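Local coordinates for yeast glycogen phosphorylase (Saccharomyces cerevisiae, PDB 1YGP), which is a glycogen phosphorylase of the carbohydrate phosphorylase family (GT-B clan) that carries pyridoxal-5'-phosphate between its two large domains, at residues A717-S722 with T739-N744; V745-E750 with G857-D862; L601-V606 with L710-S715; V510-G515 with S861-E866. All coordinates share one frame; numbering follows the deposited sequence.

Interaction 1: residues A717-S722 with T739-N744; sequences AGTEAS and TVDGAN
A chi1 of 163° swings the Asp-741 carboxylate opposite its backbone N and into the bend of 717-722, while Glu-720, with CG beside its own N, lays CB and CG along OD2 of that carboxylate. A single oxygen does most of the polar work. OD1 of Asp-741 accepts an almost straight hydrogen bond from Glu-720 N at 3.1 Å (174°) on its syn lone pair, and a weak, more bent one from Gly-718 N at 3.0 Å. The Glu-720 chain then folds at chi2 (-75°) and takes its own carboxylate away, to Ser-715 OG and Lys-613, leaving Glu-720 OE2 5.3 Å from Asp-741 OD2. Further along, Gly-742 CA lies 3.3 Å from Glu-720 O in a CH...O contact. Ala-743 N donates to Ser-722 O at 3.1 Å. Methyl groups close the other end, where Thr-739 CG2 rests on Ala-717 CB. The second segment turns at once into helix 743-751, and the Glu-720 side chain is about 7 Å from the bound pyridoxal-5'-phosphate. The arrangement is that of two loops following adjacent parallel strands, 710-713 and 735-739, in the Rossmann-like domain of a GT-B fold.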
loop_
_atom_site.group_PDB
_atom_site.type_symbol
_atom_site.label_atom_id
_atom_site.label_comp_id
_atom_site.label_asym_id
_atom_site.label_seq_id
_atom_site.Cartn_x
_atom_site.Cartn_y
_atom_site.Cartn_z
ATOM N N ALA A 717 25.253 -7.667 37.657
ATOM C CA ALA A 717 25.161 -9.113 37.726
ATOM C C ALA A 717 23.832 -9.629 38.271
ATOM O O ALA A 717 23.240 -9.160 39.252
ATOM C CB ALA A 717 26.253 -9.661 38.581
ATOM N N GLY A 718 23.338 -10.625 37.560
ATOM C CA GLY A 718 22.056 -11.177 37.903
ATOM C C GLY A 718 20.916 -10.621 37.074
ATOM O O GLY A 718 19.796 -11.085 37.300
ATOM N N THR A 719 21.120 -9.716 36.099
ATOM C CA THR A 719 19.992 -9.184 35.338
ATOM C C THR A 719 19.735 -9.734 33.956
ATOM O O THR A 719 18.695 -9.408 33.390
ATOM C CB THR A 719 20.102 -7.661 35.176
ATOM O OG1 THR A 719 21.335 -7.433 34.513
ATOM C CG2 THR A 719 20.061 -6.895 36.485
ATOM N N GLU A 720 20.618 -10.515 33.336
ATOM C CA GLU A 720 20.404 -10.947 31.964
ATOM C C GLU A 720 20.133 -12.421 31.860
ATOM O O GLU A 720 20.841 -13.206 32.483
ATOM C CB GLU A 720 21.606 -10.630 31.104
ATOM C CG GLU A 720 21.870 -9.129 31.029
ATOM C CD GLU A 720 20.956 -8.261 30.160
ATOM O OE1 GLU A 720 19.850 -8.657 29.768
ATOM O OE2 GLU A 720 21.378 -7.147 29.873
ATOM N N ALA A 721 19.126 -12.826 31.088
ATOM C CA ALA A 721 18.814 -14.237 30.995
ATOM C C ALA A 721 19.747 -14.960 30.034
ATOM O O ALA A 721 20.324 -15.978 30.431
ATOM C CB ALA A 721 17.370 -14.416 30.544
ATOM N N SER A 722 19.886 -14.505 28.786
ATOM C CA SER A 722 20.824 -15.138 27.883
ATOM C C SER A 722 21.485 -13.955 27.216
ATOM O O SER A 722 22.112 -13.183 27.961
ATOM C CB SER A 722 20.105 -16.024 26.863
ATOM O OG SER A 722 20.980 -17.024 26.331
ATOM N N THR A 739 30.242 -8.744 32.599
ATOM C CA THR A 739 29.897 -9.135 33.935
ATOM C C THR A 739 29.615 -10.623 33.920
ATOM O O THR A 739 29.284 -11.196 32.873
ATOM C CB THR A 739 28.675 -8.415 34.379
ATOM O OG1 THR A 739 28.632 -7.152 33.761
ATOM C CG2 THR A 739 28.734 -8.206 35.868
ATOM N N VAL A 740 29.728 -11.298 35.058
ATOM C CA VAL A 740 29.540 -12.742 35.086
ATOM C C VAL A 740 28.059 -13.015 35.326
ATOM O O VAL A 740 27.522 -13.241 36.413
ATOM C CB VAL A 740 30.528 -13.327 36.168
ATOM C CG1 VAL A 740 30.510 -12.515 37.455
ATOM C CG2 VAL A 740 30.172 -14.795 36.380
ATOM N N ASP A 741 27.424 -12.891 34.171
ATOM C CA ASP A 741 25.990 -12.900 34.054
ATOM C C ASP A 741 25.610 -13.224 32.619
ATOM O O ASP A 741 26.424 -13.075 31.706
ATOM C CB ASP A 741 25.538 -11.510 34.487
ATOM C CG ASP A 741 24.136 -11.086 34.105
ATOM O OD1 ASP A 741 23.174 -11.600 34.686
ATOM O OD2 ASP A 741 24.046 -10.246 33.212
ATOM N N GLY A 742 24.385 -13.705 32.425
ATOM C CA GLY A 742 23.797 -13.950 31.114
ATOM C C GLY A 742 24.526 -15.012 30.315
ATOM O O GLY A 742 25.108 -15.989 30.817
ATOM N N ALA A 743 24.547 -14.722 29.018
ATOM C CA ALA A 743 25.226 -15.597 28.092
ATOM C C ALA A 743 26.737 -15.541 28.326
ATOM O O ALA A 743 27.444 -16.461 27.906
ATOM C CB ALA A 743 24.916 -15.170 26.665
ATOM N N ASN A 744 27.278 -14.540 29.034
ATOM C CA ASN A 744 28.697 -14.466 29.302
ATOM C C ASN A 744 29.213 -15.717 29.969
ATOM O O ASN A 744 30.210 -16.280 29.515
ATOM C CB ASN A 744 29.019 -13.293 30.183
ATOM C CG ASN A 744 28.982 -12.006 29.387
ATOM O OD1 ASN A 744 29.171 -11.943 28.171
ATOM N ND2 ASN A 744 28.713 -10.894 30.035
#

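Interaction 2: residues V745-E750 with G857-D862; sequences VEITRE and GFFSSD
The Phe-859 ring takes Ile-747 over one face and the helix backbone at its edge: Ile-747 CD1 sits 3.9 Å from the ring centroid in a CH-pi contact, 29° off the normal, and Glu-746 O lies near the ring plane, 3.6 Å from Phe-859 CZ. The neighbouring Phe-858 ring has Glu-750 OE2 above one face, displaced toward the rim, and CE1 of Phe-859 at its own edge. The Arg-749 guanidinium stands almost perpendicular to Phe-858 (planes 84° apart) and presents its edge to the ring, with Glu-746 CG over one of its faces. Helix 743-751 thus meets the short turn that leads from helix 842-856 into the last helix, 861-873, with Ser-860 as N-cap; in the GT-B fold this closing helix packs back against the N-terminal domain. Glu-746, Arg-749 and Glu-750 form a salt-bridge network along the helix. Arg-749 NE bonds Glu-750 OE2 at 3.3 Å, on the anti lone pair, and Arg-749 NH1 makes a weak bond to Glu-746 OE2 at 3.2 Å. Glu-750, bent at chi2 (-69°), brings CG to 3.7 Å from Phe-859 CZ and sets OE1 beside Phe-858 CB. Glu-746 OE2 has a further partner in Thr-513 OG1, and Met-727 of helix 724-730 touches both Ile-747 and Phe-859.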
loop_
_atom_site.group_PDB
_atom_site.type_symbol
_atom_site.label_atom_id
_atom_site.label_comp_id
_atom_site.label_asym_id
_atom_site.label_seq_id
_atom_site.Cartn_x
_atom_site.Cartn_y
_atom_site.Cartn_z
ATOM N N VAL A 745 28.488 -16.228 30.970
ATOM C CA VAL A 745 28.826 -17.461 31.678
ATOM C C VAL A 745 28.964 -18.637 30.688
ATOM O O VAL A 745 30.024 -19.277 30.636
ATOM C CB VAL A 745 27.710 -17.721 32.736
ATOM C CG1 VAL A 745 27.942 -19.030 33.438
ATOM C CG2 VAL A 745 27.727 -16.650 33.810
ATOM N N GLU A 746 27.982 -18.940 29.838
ATOM C CA GLU A 746 28.156 -20.019 28.879
ATOM C C GLU A 746 29.196 -19.767 27.805
ATOM O O GLU A 746 29.850 -20.741 27.406
ATOM C CB GLU A 746 26.838 -20.353 28.211
ATOM C CG GLU A 746 26.249 -21.355 29.155
ATOM C CD GLU A 746 24.765 -21.627 29.017
ATOM O OE1 GLU A 746 23.977 -20.856 29.577
ATOM O OE2 GLU A 746 24.412 -22.631 28.391
ATOM N N ILE A 747 29.392 -18.514 27.341
ATOM C CA ILE A 747 30.486 -18.177 26.414
ATOM C C ILE A 747 31.785 -18.644 27.084
ATOM O O ILE A 747 32.554 -19.399 26.484
ATOM C CB ILE A 747 30.665 -16.641 26.151
ATOM C CG1 ILE A 747 29.402 -15.973 25.607
ATOM C CG2 ILE A 747 31.825 -16.471 25.202
ATOM C CD1 ILE A 747 28.805 -16.679 24.403
ATOM N N THR A 748 31.996 -18.257 28.354
ATOM C CA THR A 748 33.198 -18.577 29.111
ATOM C C THR A 748 33.442 -20.068 29.212
ATOM O O THR A 748 34.560 -20.504 28.959
ATOM C CB THR A 748 33.073 -17.940 30.489
ATOM O OG1 THR A 748 33.029 -16.537 30.233
ATOM C CG2 THR A 748 34.205 -18.257 31.433
ATOM N N ARG A 749 32.417 -20.845 29.532
ATOM C CA ARG A 749 32.516 -22.292 29.565
ATOM C C ARG A 749 33.074 -22.817 28.242
ATOM O O ARG A 749 34.169 -23.367 28.210
ATOM C CB ARG A 749 31.132 -22.862 29.813
ATOM C CG ARG A 749 30.998 -24.363 29.904
ATOM C CD ARG A 749 29.519 -24.710 29.908
ATOM N NE ARG A 749 28.968 -24.614 28.563
ATOM C CZ ARG A 749 27.654 -24.539 28.320
ATOM N NH1 ARG A 749 26.758 -24.548 29.308
ATOM N NH2 ARG A 749 27.227 -24.451 27.061
ATOM N N GLU A 750 32.376 -22.570 27.136
ATOM C CA GLU A 750 32.755 -23.036 25.815
ATOM C C GLU A 750 34.093 -22.556 25.301
ATOM O O GLU A 750 34.854 -23.373 24.786
ATOM C CB GLU A 750 31.728 -22.617 24.797
ATOM C CG GLU A 750 30.385 -23.261 25.019
ATOM C CD GLU A 750 30.410 -24.744 24.735
ATOM O OE1 GLU A 750 30.786 -25.113 23.616
ATOM O OE2 GLU A 750 30.045 -25.514 25.622
ATOM N N GLY A 857 30.924 -22.613 17.987
ATOM C CA GLY A 857 29.951 -23.511 17.391
ATOM C C GLY A 857 28.779 -24.022 18.215
ATOM O O GLY A 857 27.745 -24.324 17.627
ATOM N N PHE A 858 28.838 -24.166 19.534
ATOM C CA PHE A 858 27.676 -24.633 20.281
ATOM C C PHE A 858 26.549 -23.612 20.190
ATOM O O PHE A 858 25.371 -23.963 20.288
ATOM C CB PHE A 858 28.069 -24.837 21.719
ATOM C CG PHE A 858 26.942 -25.064 22.717
ATOM C CD1 PHE A 858 26.424 -26.343 22.922
ATOM C CD2 PHE A 858 26.470 -23.989 23.483
ATOM C CE1 PHE A 858 25.445 -26.544 23.896
ATOM C CE2 PHE A 858 25.489 -24.201 24.453
ATOM C CZ PHE A 858 24.979 -25.479 24.661
ATOM N N PHE A 859 26.876 -22.339 19.993
ATOM C CA PHE A 859 25.840 -21.340 19.936
ATOM C C PHE A 859 25.225 -21.262 18.545
ATOM O O PHE A 859 24.631 -20.237 18.208
ATOM C CB PHE A 859 26.419 -19.991 20.357
ATOM C CG PHE A 859 27.068 -20.058 21.722
ATOM C CD1 PHE A 859 26.297 -20.367 22.848
ATOM C CD2 PHE A 859 28.445 -19.854 21.834
ATOM C CE1 PHE A 859 26.917 -20.479 24.097
ATOM C CE2 PHE A 859 29.051 -19.966 23.088
ATOM C CZ PHE A 859 28.291 -20.280 24.217
ATOM N N SER A 860 25.312 -22.287 17.694
ATOM C CA SER A 860 24.638 -22.230 16.418
ATOM C C SER A 860 23.152 -22.510 16.641
ATOM O O SER A 860 22.776 -23.548 17.206
ATOM C CB SER A 860 25.253 -23.268 15.509
ATOM O OG SER A 860 24.639 -23.365 14.229
ATOM N N SER A 861 22.246 -21.658 16.154
ATOM C CA SER A 861 20.810 -21.878 16.299
ATOM C C SER A 861 20.350 -23.209 15.703
ATOM O O SER A 861 19.237 -23.644 16.022
ATOM C CB SER A 861 20.039 -20.740 15.644
ATOM O OG SER A 861 20.514 -20.430 14.333
ATOM N N ASP A 862 21.190 -23.890 14.887
ATOM C CA ASP A 862 20.866 -25.220 14.366
ATOM C C ASP A 862 20.854 -26.244 15.474
ATOM O O ASP A 862 19.956 -27.089 15.531
ATOM C CB ASP A 862 21.863 -25.693 13.322
ATOM C CG ASP A 862 21.844 -24.950 11.988
ATOM O OD1 ASP A 862 20.901 -24.209 11.675
ATOM O OD2 ASP A 862 22.814 -25.138 11.253
#

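Interaction 3: residues L601-V606 with L710-S715; sequences LFDMQV and LSEHIS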
loop_
_atom_site.group_PDB
_atom_site.type_symbol
_atom_site.label_atom_id
_atom_site.label_comp_id
_atom_site.label_asym_id
_atom_site.label_seq_id
_atom_site.Cartn_x
_atom_site.Cartn_y
_atom_site.Cartn_z
ATOM N N LEU A 601 41.831 0.432 18.956
ATOM C CA LEU A 601 40.921 -0.582 19.474
ATOM C C LEU A 601 39.509 -0.049 19.305
ATOM O O LEU A 601 39.170 1.064 19.734
ATOM C CB LEU A 601 41.129 -0.873 20.966
ATOM C CG LEU A 601 40.209 -1.888 21.651
ATOM C CD1 LEU A 601 40.758 -3.296 21.536
ATOM C CD2 LEU A 601 40.128 -1.564 23.126
ATOM N N PHE A 602 38.715 -0.844 18.607
ATOM C CA PHE A 602 37.314 -0.562 18.447
ATOM C C PHE A 602 36.583 -1.279 19.579
ATOM O O PHE A 602 36.600 -2.509 19.722
ATOM C CB PHE A 602 36.920 -1.043 17.061
ATOM C CG PHE A 602 37.231 -0.024 15.954
ATOM C CD1 PHE A 602 38.417 0.720 15.936
ATOM C CD2 PHE A 602 36.310 0.158 14.917
ATOM C CE1 PHE A 602 38.664 1.623 14.899
ATOM C CE2 PHE A 602 36.571 1.061 13.889
ATOM C CZ PHE A 602 37.744 1.792 13.879
ATOM N N ASP A 603 35.977 -0.483 20.432
ATOM C CA ASP A 603 35.318 -0.972 21.612
ATOM C C ASP A 603 33.837 -0.615 21.494
ATOM O O ASP A 603 33.509 0.576 21.661
ATOM C CB ASP A 603 36.023 -0.286 22.773
ATOM C CG ASP A 603 35.543 -0.532 24.192
ATOM O OD1 ASP A 603 34.683 -1.392 24.425
ATOM O OD2 ASP A 603 36.045 0.168 25.071
ATOM N N MET A 604 32.919 -1.577 21.228
ATOM C CA MET A 604 31.512 -1.245 21.093
ATOM C C MET A 604 30.538 -1.763 22.126
ATOM O O MET A 604 30.722 -2.851 22.673
ATOM C CB MET A 604 30.937 -1.681 19.729
ATOM C CG MET A 604 31.474 -2.837 18.930
ATOM S SD MET A 604 32.938 -2.389 17.942
ATOM C CE MET A 604 32.324 -2.220 16.302
ATOM N N GLN A 605 29.475 -0.999 22.407
ATOM C CA GLN A 605 28.340 -1.438 23.233
ATOM C C GLN A 605 27.078 -1.020 22.474
ATOM O O GLN A 605 26.583 0.106 22.566
ATOM C CB GLN A 605 28.338 -0.770 24.628
ATOM C CG GLN A 605 27.323 -1.341 25.606
ATOM C CD GLN A 605 27.340 -0.687 26.982
ATOM O OE1 GLN A 605 27.855 0.411 27.187
ATOM N NE2 GLN A 605 26.742 -1.283 28.000
ATOM N N VAL A 606 26.592 -1.920 21.626
ATOM C CA VAL A 606 25.390 -1.681 20.854
ATOM C C VAL A 606 24.255 -2.575 21.369
ATOM O O VAL A 606 24.261 -3.808 21.215
ATOM C CB VAL A 606 25.620 -1.942 19.321
ATOM C CG1 VAL A 606 26.555 -0.869 18.793
ATOM C CG2 VAL A 606 26.285 -3.278 19.021
ATOM N N LEU A 710 36.552 -5.277 20.665
ATOM C CA LEU A 710 36.079 -5.608 21.995
ATOM C C LEU A 710 34.615 -5.161 22.033
ATOM O O LEU A 710 34.239 -4.144 21.410
ATOM C CB LEU A 710 36.976 -4.845 22.967
ATOM C CG LEU A 710 37.197 -5.078 24.491
ATOM C CD1 LEU A 710 36.380 -4.056 25.238
ATOM C CD2 LEU A 710 36.949 -6.525 24.878
ATOM N N SER A 711 33.767 -5.908 22.738
ATOM C CA SER A 711 32.357 -5.566 22.861
ATOM C C SER A 711 31.954 -5.603 24.318
ATOM O O SER A 711 32.329 -6.520 25.059
ATOM C CB SER A 711 31.516 -6.544 22.062
ATOM O OG SER A 711 31.592 -7.922 22.416
ATOM N N GLU A 712 31.192 -4.636 24.778
ATOM C CA GLU A 712 30.892 -4.523 26.191
ATOM C C GLU A 712 29.659 -5.321 26.575
ATOM O O GLU A 712 28.612 -5.230 25.919
ATOM C CB GLU A 712 30.686 -3.064 26.509
ATOM C CG GLU A 712 31.914 -2.250 26.163
ATOM C CD GLU A 712 32.734 -1.806 27.354
ATOM O OE1 GLU A 712 32.273 -1.917 28.491
ATOM O OE2 GLU A 712 33.842 -1.319 27.137
ATOM N N HIS A 713 29.690 -6.150 27.608
ATOM C CA HIS A 713 28.507 -6.891 28.009
ATOM C C HIS A 713 28.473 -6.791 29.529
ATOM O O HIS A 713 28.601 -7.766 30.257
ATOM C CB HIS A 713 28.638 -8.319 27.489
ATOM C CG HIS A 713 28.459 -8.370 25.971
ATOM N ND1 HIS A 713 27.391 -8.118 25.203
ATOM C CD2 HIS A 713 29.494 -8.655 25.117
ATOM C CE1 HIS A 713 27.750 -8.226 23.945
ATOM N NE2 HIS A 713 29.022 -8.553 23.907
ATOM N N ILE A 714 28.166 -5.557 29.955
ATOM C CA ILE A 714 28.341 -5.074 31.311
ATOM C C ILE A 714 27.159 -4.788 32.218
ATOM O O ILE A 714 27.293 -3.938 33.098
ATOM C CB ILE A 714 29.238 -3.808 31.223
ATOM C CG1 ILE A 714 28.555 -2.711 30.419
ATOM C CG2 ILE A 714 30.576 -4.202 30.589
ATOM C CD1 ILE A 714 29.412 -1.449 30.239
ATOM N N SER A 715 26.017 -5.463 32.057
ATOM C CA SER A 715 24.851 -5.302 32.928
ATOM C C SER A 715 25.111 -5.636 34.375
ATOM O O SER A 715 26.044 -6.408 34.663
ATOM C CB SER A 715 23.729 -6.194 32.465
ATOM O OG SER A 715 23.085 -5.627 31.341
#
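Met-604 O receives two groups from the neighbouring strand: Glu-712 N donates a hydrogen bond of 2.8 Å (158°), and Ser-711 CA makes a CH...O contact at 3.2 Å. The ladder continues backward with Met-604 N to Leu-710 O at 2.9 Å, then Leu-710 N to Phe-602 O at the same 2.9 Å. The bridges are parallel, pairing Asp-603 with Leu-710 and Met-604 with Ser-711. Asp-603, its CG swung opposite the backbone N (chi1 178°), runs side by side with Leu-710 and meets Glu-712 on the same face of the sheet. The two carboxylates lie close together and nearly coplanar, though how close is uncertain at this resolution. Glu-712 OE1 is hydrogen-bonded to Tyr-827 OH, and Asp-603 OD2 has a weak bond to His-831. Gln-605 extends fully (chi2 179°) across Ile-714, its NE2 3.3 Å from Ile-714 CG1, while its OE1 is taken by Asn-618. On the opposite face Ser-711 OG and His-713 NE2 share a hydrogen bond of 3.0 Å. The pair stands at the centre of the six-stranded parallel sheet, where the strand order reverses as in a Rossmann fold: 649-654 flanks 601-606 and 735-739 flanks 710-713, with helix 820-840 against the Asp-603 and Leu-710 face and Phe-729 of helix 724-730 against Met-604 and Ser-711.

Interaction 4: residues V510-G515 with S861-E866; sequences VNVTNG and SDRCIE
Gly-515 and Ser-861 bring the two backbones closest, their CA atoms 4.5 Å apart, where the chain leaving strand 509-511 passes the first turn of helix 861-873. Gly-515 is almost fully stretched, and with no side chain on it Cys-864 SG comes to 3.3 Å from Gly-515 N. Asn-514 lies across from Cys-864 at a wider CA separation of 6.3 Å. The side-chain grip is made by Arg-863, whose chain leaves anti to the backbone N and then bends twice, at chi2 (-78°) and chi3, to bring the guanidinium edge-on to the loop. Its end holds a single acceptor: Arg-863 NH1 bonds Thr-513 O at 3.0 Å (152°) in the carbonyl plane, and Arg-863 NH2 bonds the same Thr-513 O at 3.2 Å from above that plane. The oxygen lies almost in the guanidinium plane. This joins two parts of the GT-B architecture, because 509-511 is an outermost strand of the N-terminal domain's large mixed sheet, whereas 861-873 is the last helix of the chain, arriving from the other domain. The rotation of the guanidinium is fixed further by NE, which donates to Phe-858 O, by a salt bridge from NH1 to Glu-867, and by a cation-pi contact with the Phe-858 ring. Val-512 CG1 packs at the guanidinium edge, 3.9 Å from Arg-863 NH1, and lies equally near Cys-864 O at 3.9 Å. Helix 165-179 adds Phe-173 against Cys-864 and Leu-169 against Asn-514.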
loop_
_atom_site.group_PDB
_atom_site.type_symbol
_atom_site.label_atom_id
_atom_site.label_comp_id
_atom_site.label_asym_id
_atom_site.label_seq_id
_atom_site.Cartn_x
_atom_site.Cartn_y
_atom_site.Cartn_z
ATOM N N VAL A 510 12.668 -27.390 31.530
ATOM C CA VAL A 510 13.817 -27.701 30.709
ATOM C C VAL A 510 14.700 -26.468 30.413
ATOM O O VAL A 510 14.400 -25.307 30.763
ATOM C CB VAL A 510 13.092 -28.387 29.516
ATOM C CG1 VAL A 510 13.676 -28.133 28.141
ATOM C CG2 VAL A 510 13.141 -29.863 29.862
ATOM N N ASN A 511 15.850 -26.692 29.791
ATOM C CA ASN A 511 16.685 -25.594 29.363
ATOM C C ASN A 511 17.113 -25.778 27.916
ATOM O O ASN A 511 17.463 -26.895 27.538
ATOM C CB ASN A 511 17.952 -25.488 30.182
ATOM C CG ASN A 511 18.814 -24.380 29.591
ATOM O OD1 ASN A 511 19.857 -24.590 28.974
ATOM N ND2 ASN A 511 18.366 -23.145 29.630
ATOM N N VAL A 512 17.039 -24.753 27.074
ATOM C CA VAL A 512 17.671 -24.802 25.769
ATOM C C VAL A 512 18.301 -23.417 25.613
ATOM O O VAL A 512 17.635 -22.399 25.449
ATOM C CB VAL A 512 16.685 -25.028 24.614
ATOM C CG1 VAL A 512 17.532 -25.196 23.369
ATOM C CG2 VAL A 512 15.804 -26.267 24.799
ATOM N N THR A 513 19.614 -23.364 25.796
ATOM C CA THR A 513 20.421 -22.171 25.623
ATOM C C THR A 513 20.284 -21.690 24.196
ATOM O O THR A 513 20.326 -22.480 23.248
ATOM C CB THR A 513 21.876 -22.530 25.954
ATOM O OG1 THR A 513 21.851 -22.851 27.354
ATOM C CG2 THR A 513 22.888 -21.440 25.631
ATOM N N ASN A 514 20.061 -20.382 24.099
ATOM C CA ASN A 514 19.857 -19.685 22.834
ATOM C C ASN A 514 21.041 -19.735 21.912
ATOM O O ASN A 514 22.100 -20.216 22.312
ATOM C CB ASN A 514 19.496 -18.250 23.114
ATOM C CG ASN A 514 18.049 -18.127 23.571
ATOM O OD1 ASN A 514 17.623 -17.052 23.979
ATOM N ND2 ASN A 514 17.164 -19.117 23.584
ATOM N N GLY A 515 20.910 -19.248 20.690
ATOM C CA GLY A 515 22.024 -19.319 19.766
ATOM C C GLY A 515 21.704 -18.466 18.569
ATOM O O GLY A 515 20.632 -17.864 18.539
ATOM N N SER A 861 22.246 -21.658 16.154
ATOM C CA SER A 861 20.810 -21.878 16.299
ATOM C C SER A 861 20.350 -23.209 15.703
ATOM O O SER A 861 19.237 -23.644 16.022
ATOM C CB SER A 861 20.039 -20.740 15.644
ATOM O OG SER A 861 20.514 -20.430 14.333
ATOM N N ASP A 862 21.190 -23.890 14.887
ATOM C CA ASP A 862 20.866 -25.220 14.366
ATOM C C ASP A 862 20.854 -26.244 15.474
ATOM O O ASP A 862 19.956 -27.089 15.531
ATOM C CB ASP A 862 21.863 -25.693 13.322
ATOM C CG ASP A 862 21.844 -24.950 11.988
ATOM O OD1 ASP A 862 20.901 -24.209 11.675
ATOM O OD2 ASP A 862 22.814 -25.138 11.253
ATOM N N ARG A 863 21.805 -26.099 16.405
ATOM C CA ARG A 863 21.866 -26.939 17.589
ATOM C C ARG A 863 20.677 -26.572 18.477
ATOM O O ARG A 863 20.053 -27.518 18.950
ATOM C CB ARG A 863 23.194 -26.698 18.301
ATOM C CG ARG A 863 23.554 -27.496 19.537
ATOM C CD ARG A 863 22.862 -27.003 20.790
ATOM N NE ARG A 863 23.332 -25.694 21.206
ATOM C CZ ARG A 863 22.545 -24.819 21.837
ATOM N NH1 ARG A 863 21.270 -25.086 22.128
ATOM N NH2 ARG A 863 23.062 -23.659 22.208
ATOM N N CYS A 864 20.294 -25.297 18.740
ATOM C CA CYS A 864 19.068 -24.981 19.504
ATOM C C CYS A 864 17.864 -25.703 18.907
ATOM O O CYS A 864 17.056 -26.306 19.624
ATOM C CB CYS A 864 18.599 -23.539 19.484
ATOM S SG CYS A 864 19.750 -22.205 19.846
ATOM N N ILE A 865 17.731 -25.696 17.576
ATOM C CA ILE A 865 16.593 -26.329 16.939
ATOM C C ILE A 865 16.694 -27.843 17.020
ATOM O O ILE A 865 15.638 -28.487 17.127
ATOM C CB ILE A 865 16.503 -25.809 15.488
ATOM C CG1 ILE A 865 16.186 -24.321 15.563
ATOM C CG2 ILE A 865 15.419 -26.500 14.689
ATOM C CD1 ILE A 865 14.910 -23.943 16.343
ATOM N N GLU A 866 17.896 -28.434 17.041
ATOM C CA GLU A 866 18.006 -29.871 17.248
ATOM C C GLU A 866 17.435 -30.231 18.622
ATOM O O GLU A 866 16.567 -31.096 18.755
ATOM C CB GLU A 866 19.463 -30.303 17.175
ATOM C CG GLU A 866 20.034 -30.274 15.754
ATOM C CD GLU A 866 21.558 -30.409 15.584
ATOM O OE1 GLU A 866 22.255 -30.955 16.447
ATOM O OE2 GLU A 866 22.055 -29.950 14.554
#

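In the fold
Reading from the N terminus, 510-515 leaves the edge of the large mixed sheet and opens the longest loop, which interaction 4 closes only at the last helix, 861-873. Interactions 3 and 1 lie nested inside it, in series. Interaction 3 pairs the central strands of the six-stranded sheet; interaction 1 then closes a short loop between the chain segments that follow strands 710-713 and 735-739, and is joined to interaction 3 through Ser-715. Interaction 2 opens on the helix that begins in interaction 1 and closes on the same segment of chain as interaction 4, sharing Ser-861 and Asp-862. Together they connect the Rossmann-like sheet, through helix 743-751, to the N-terminal domain.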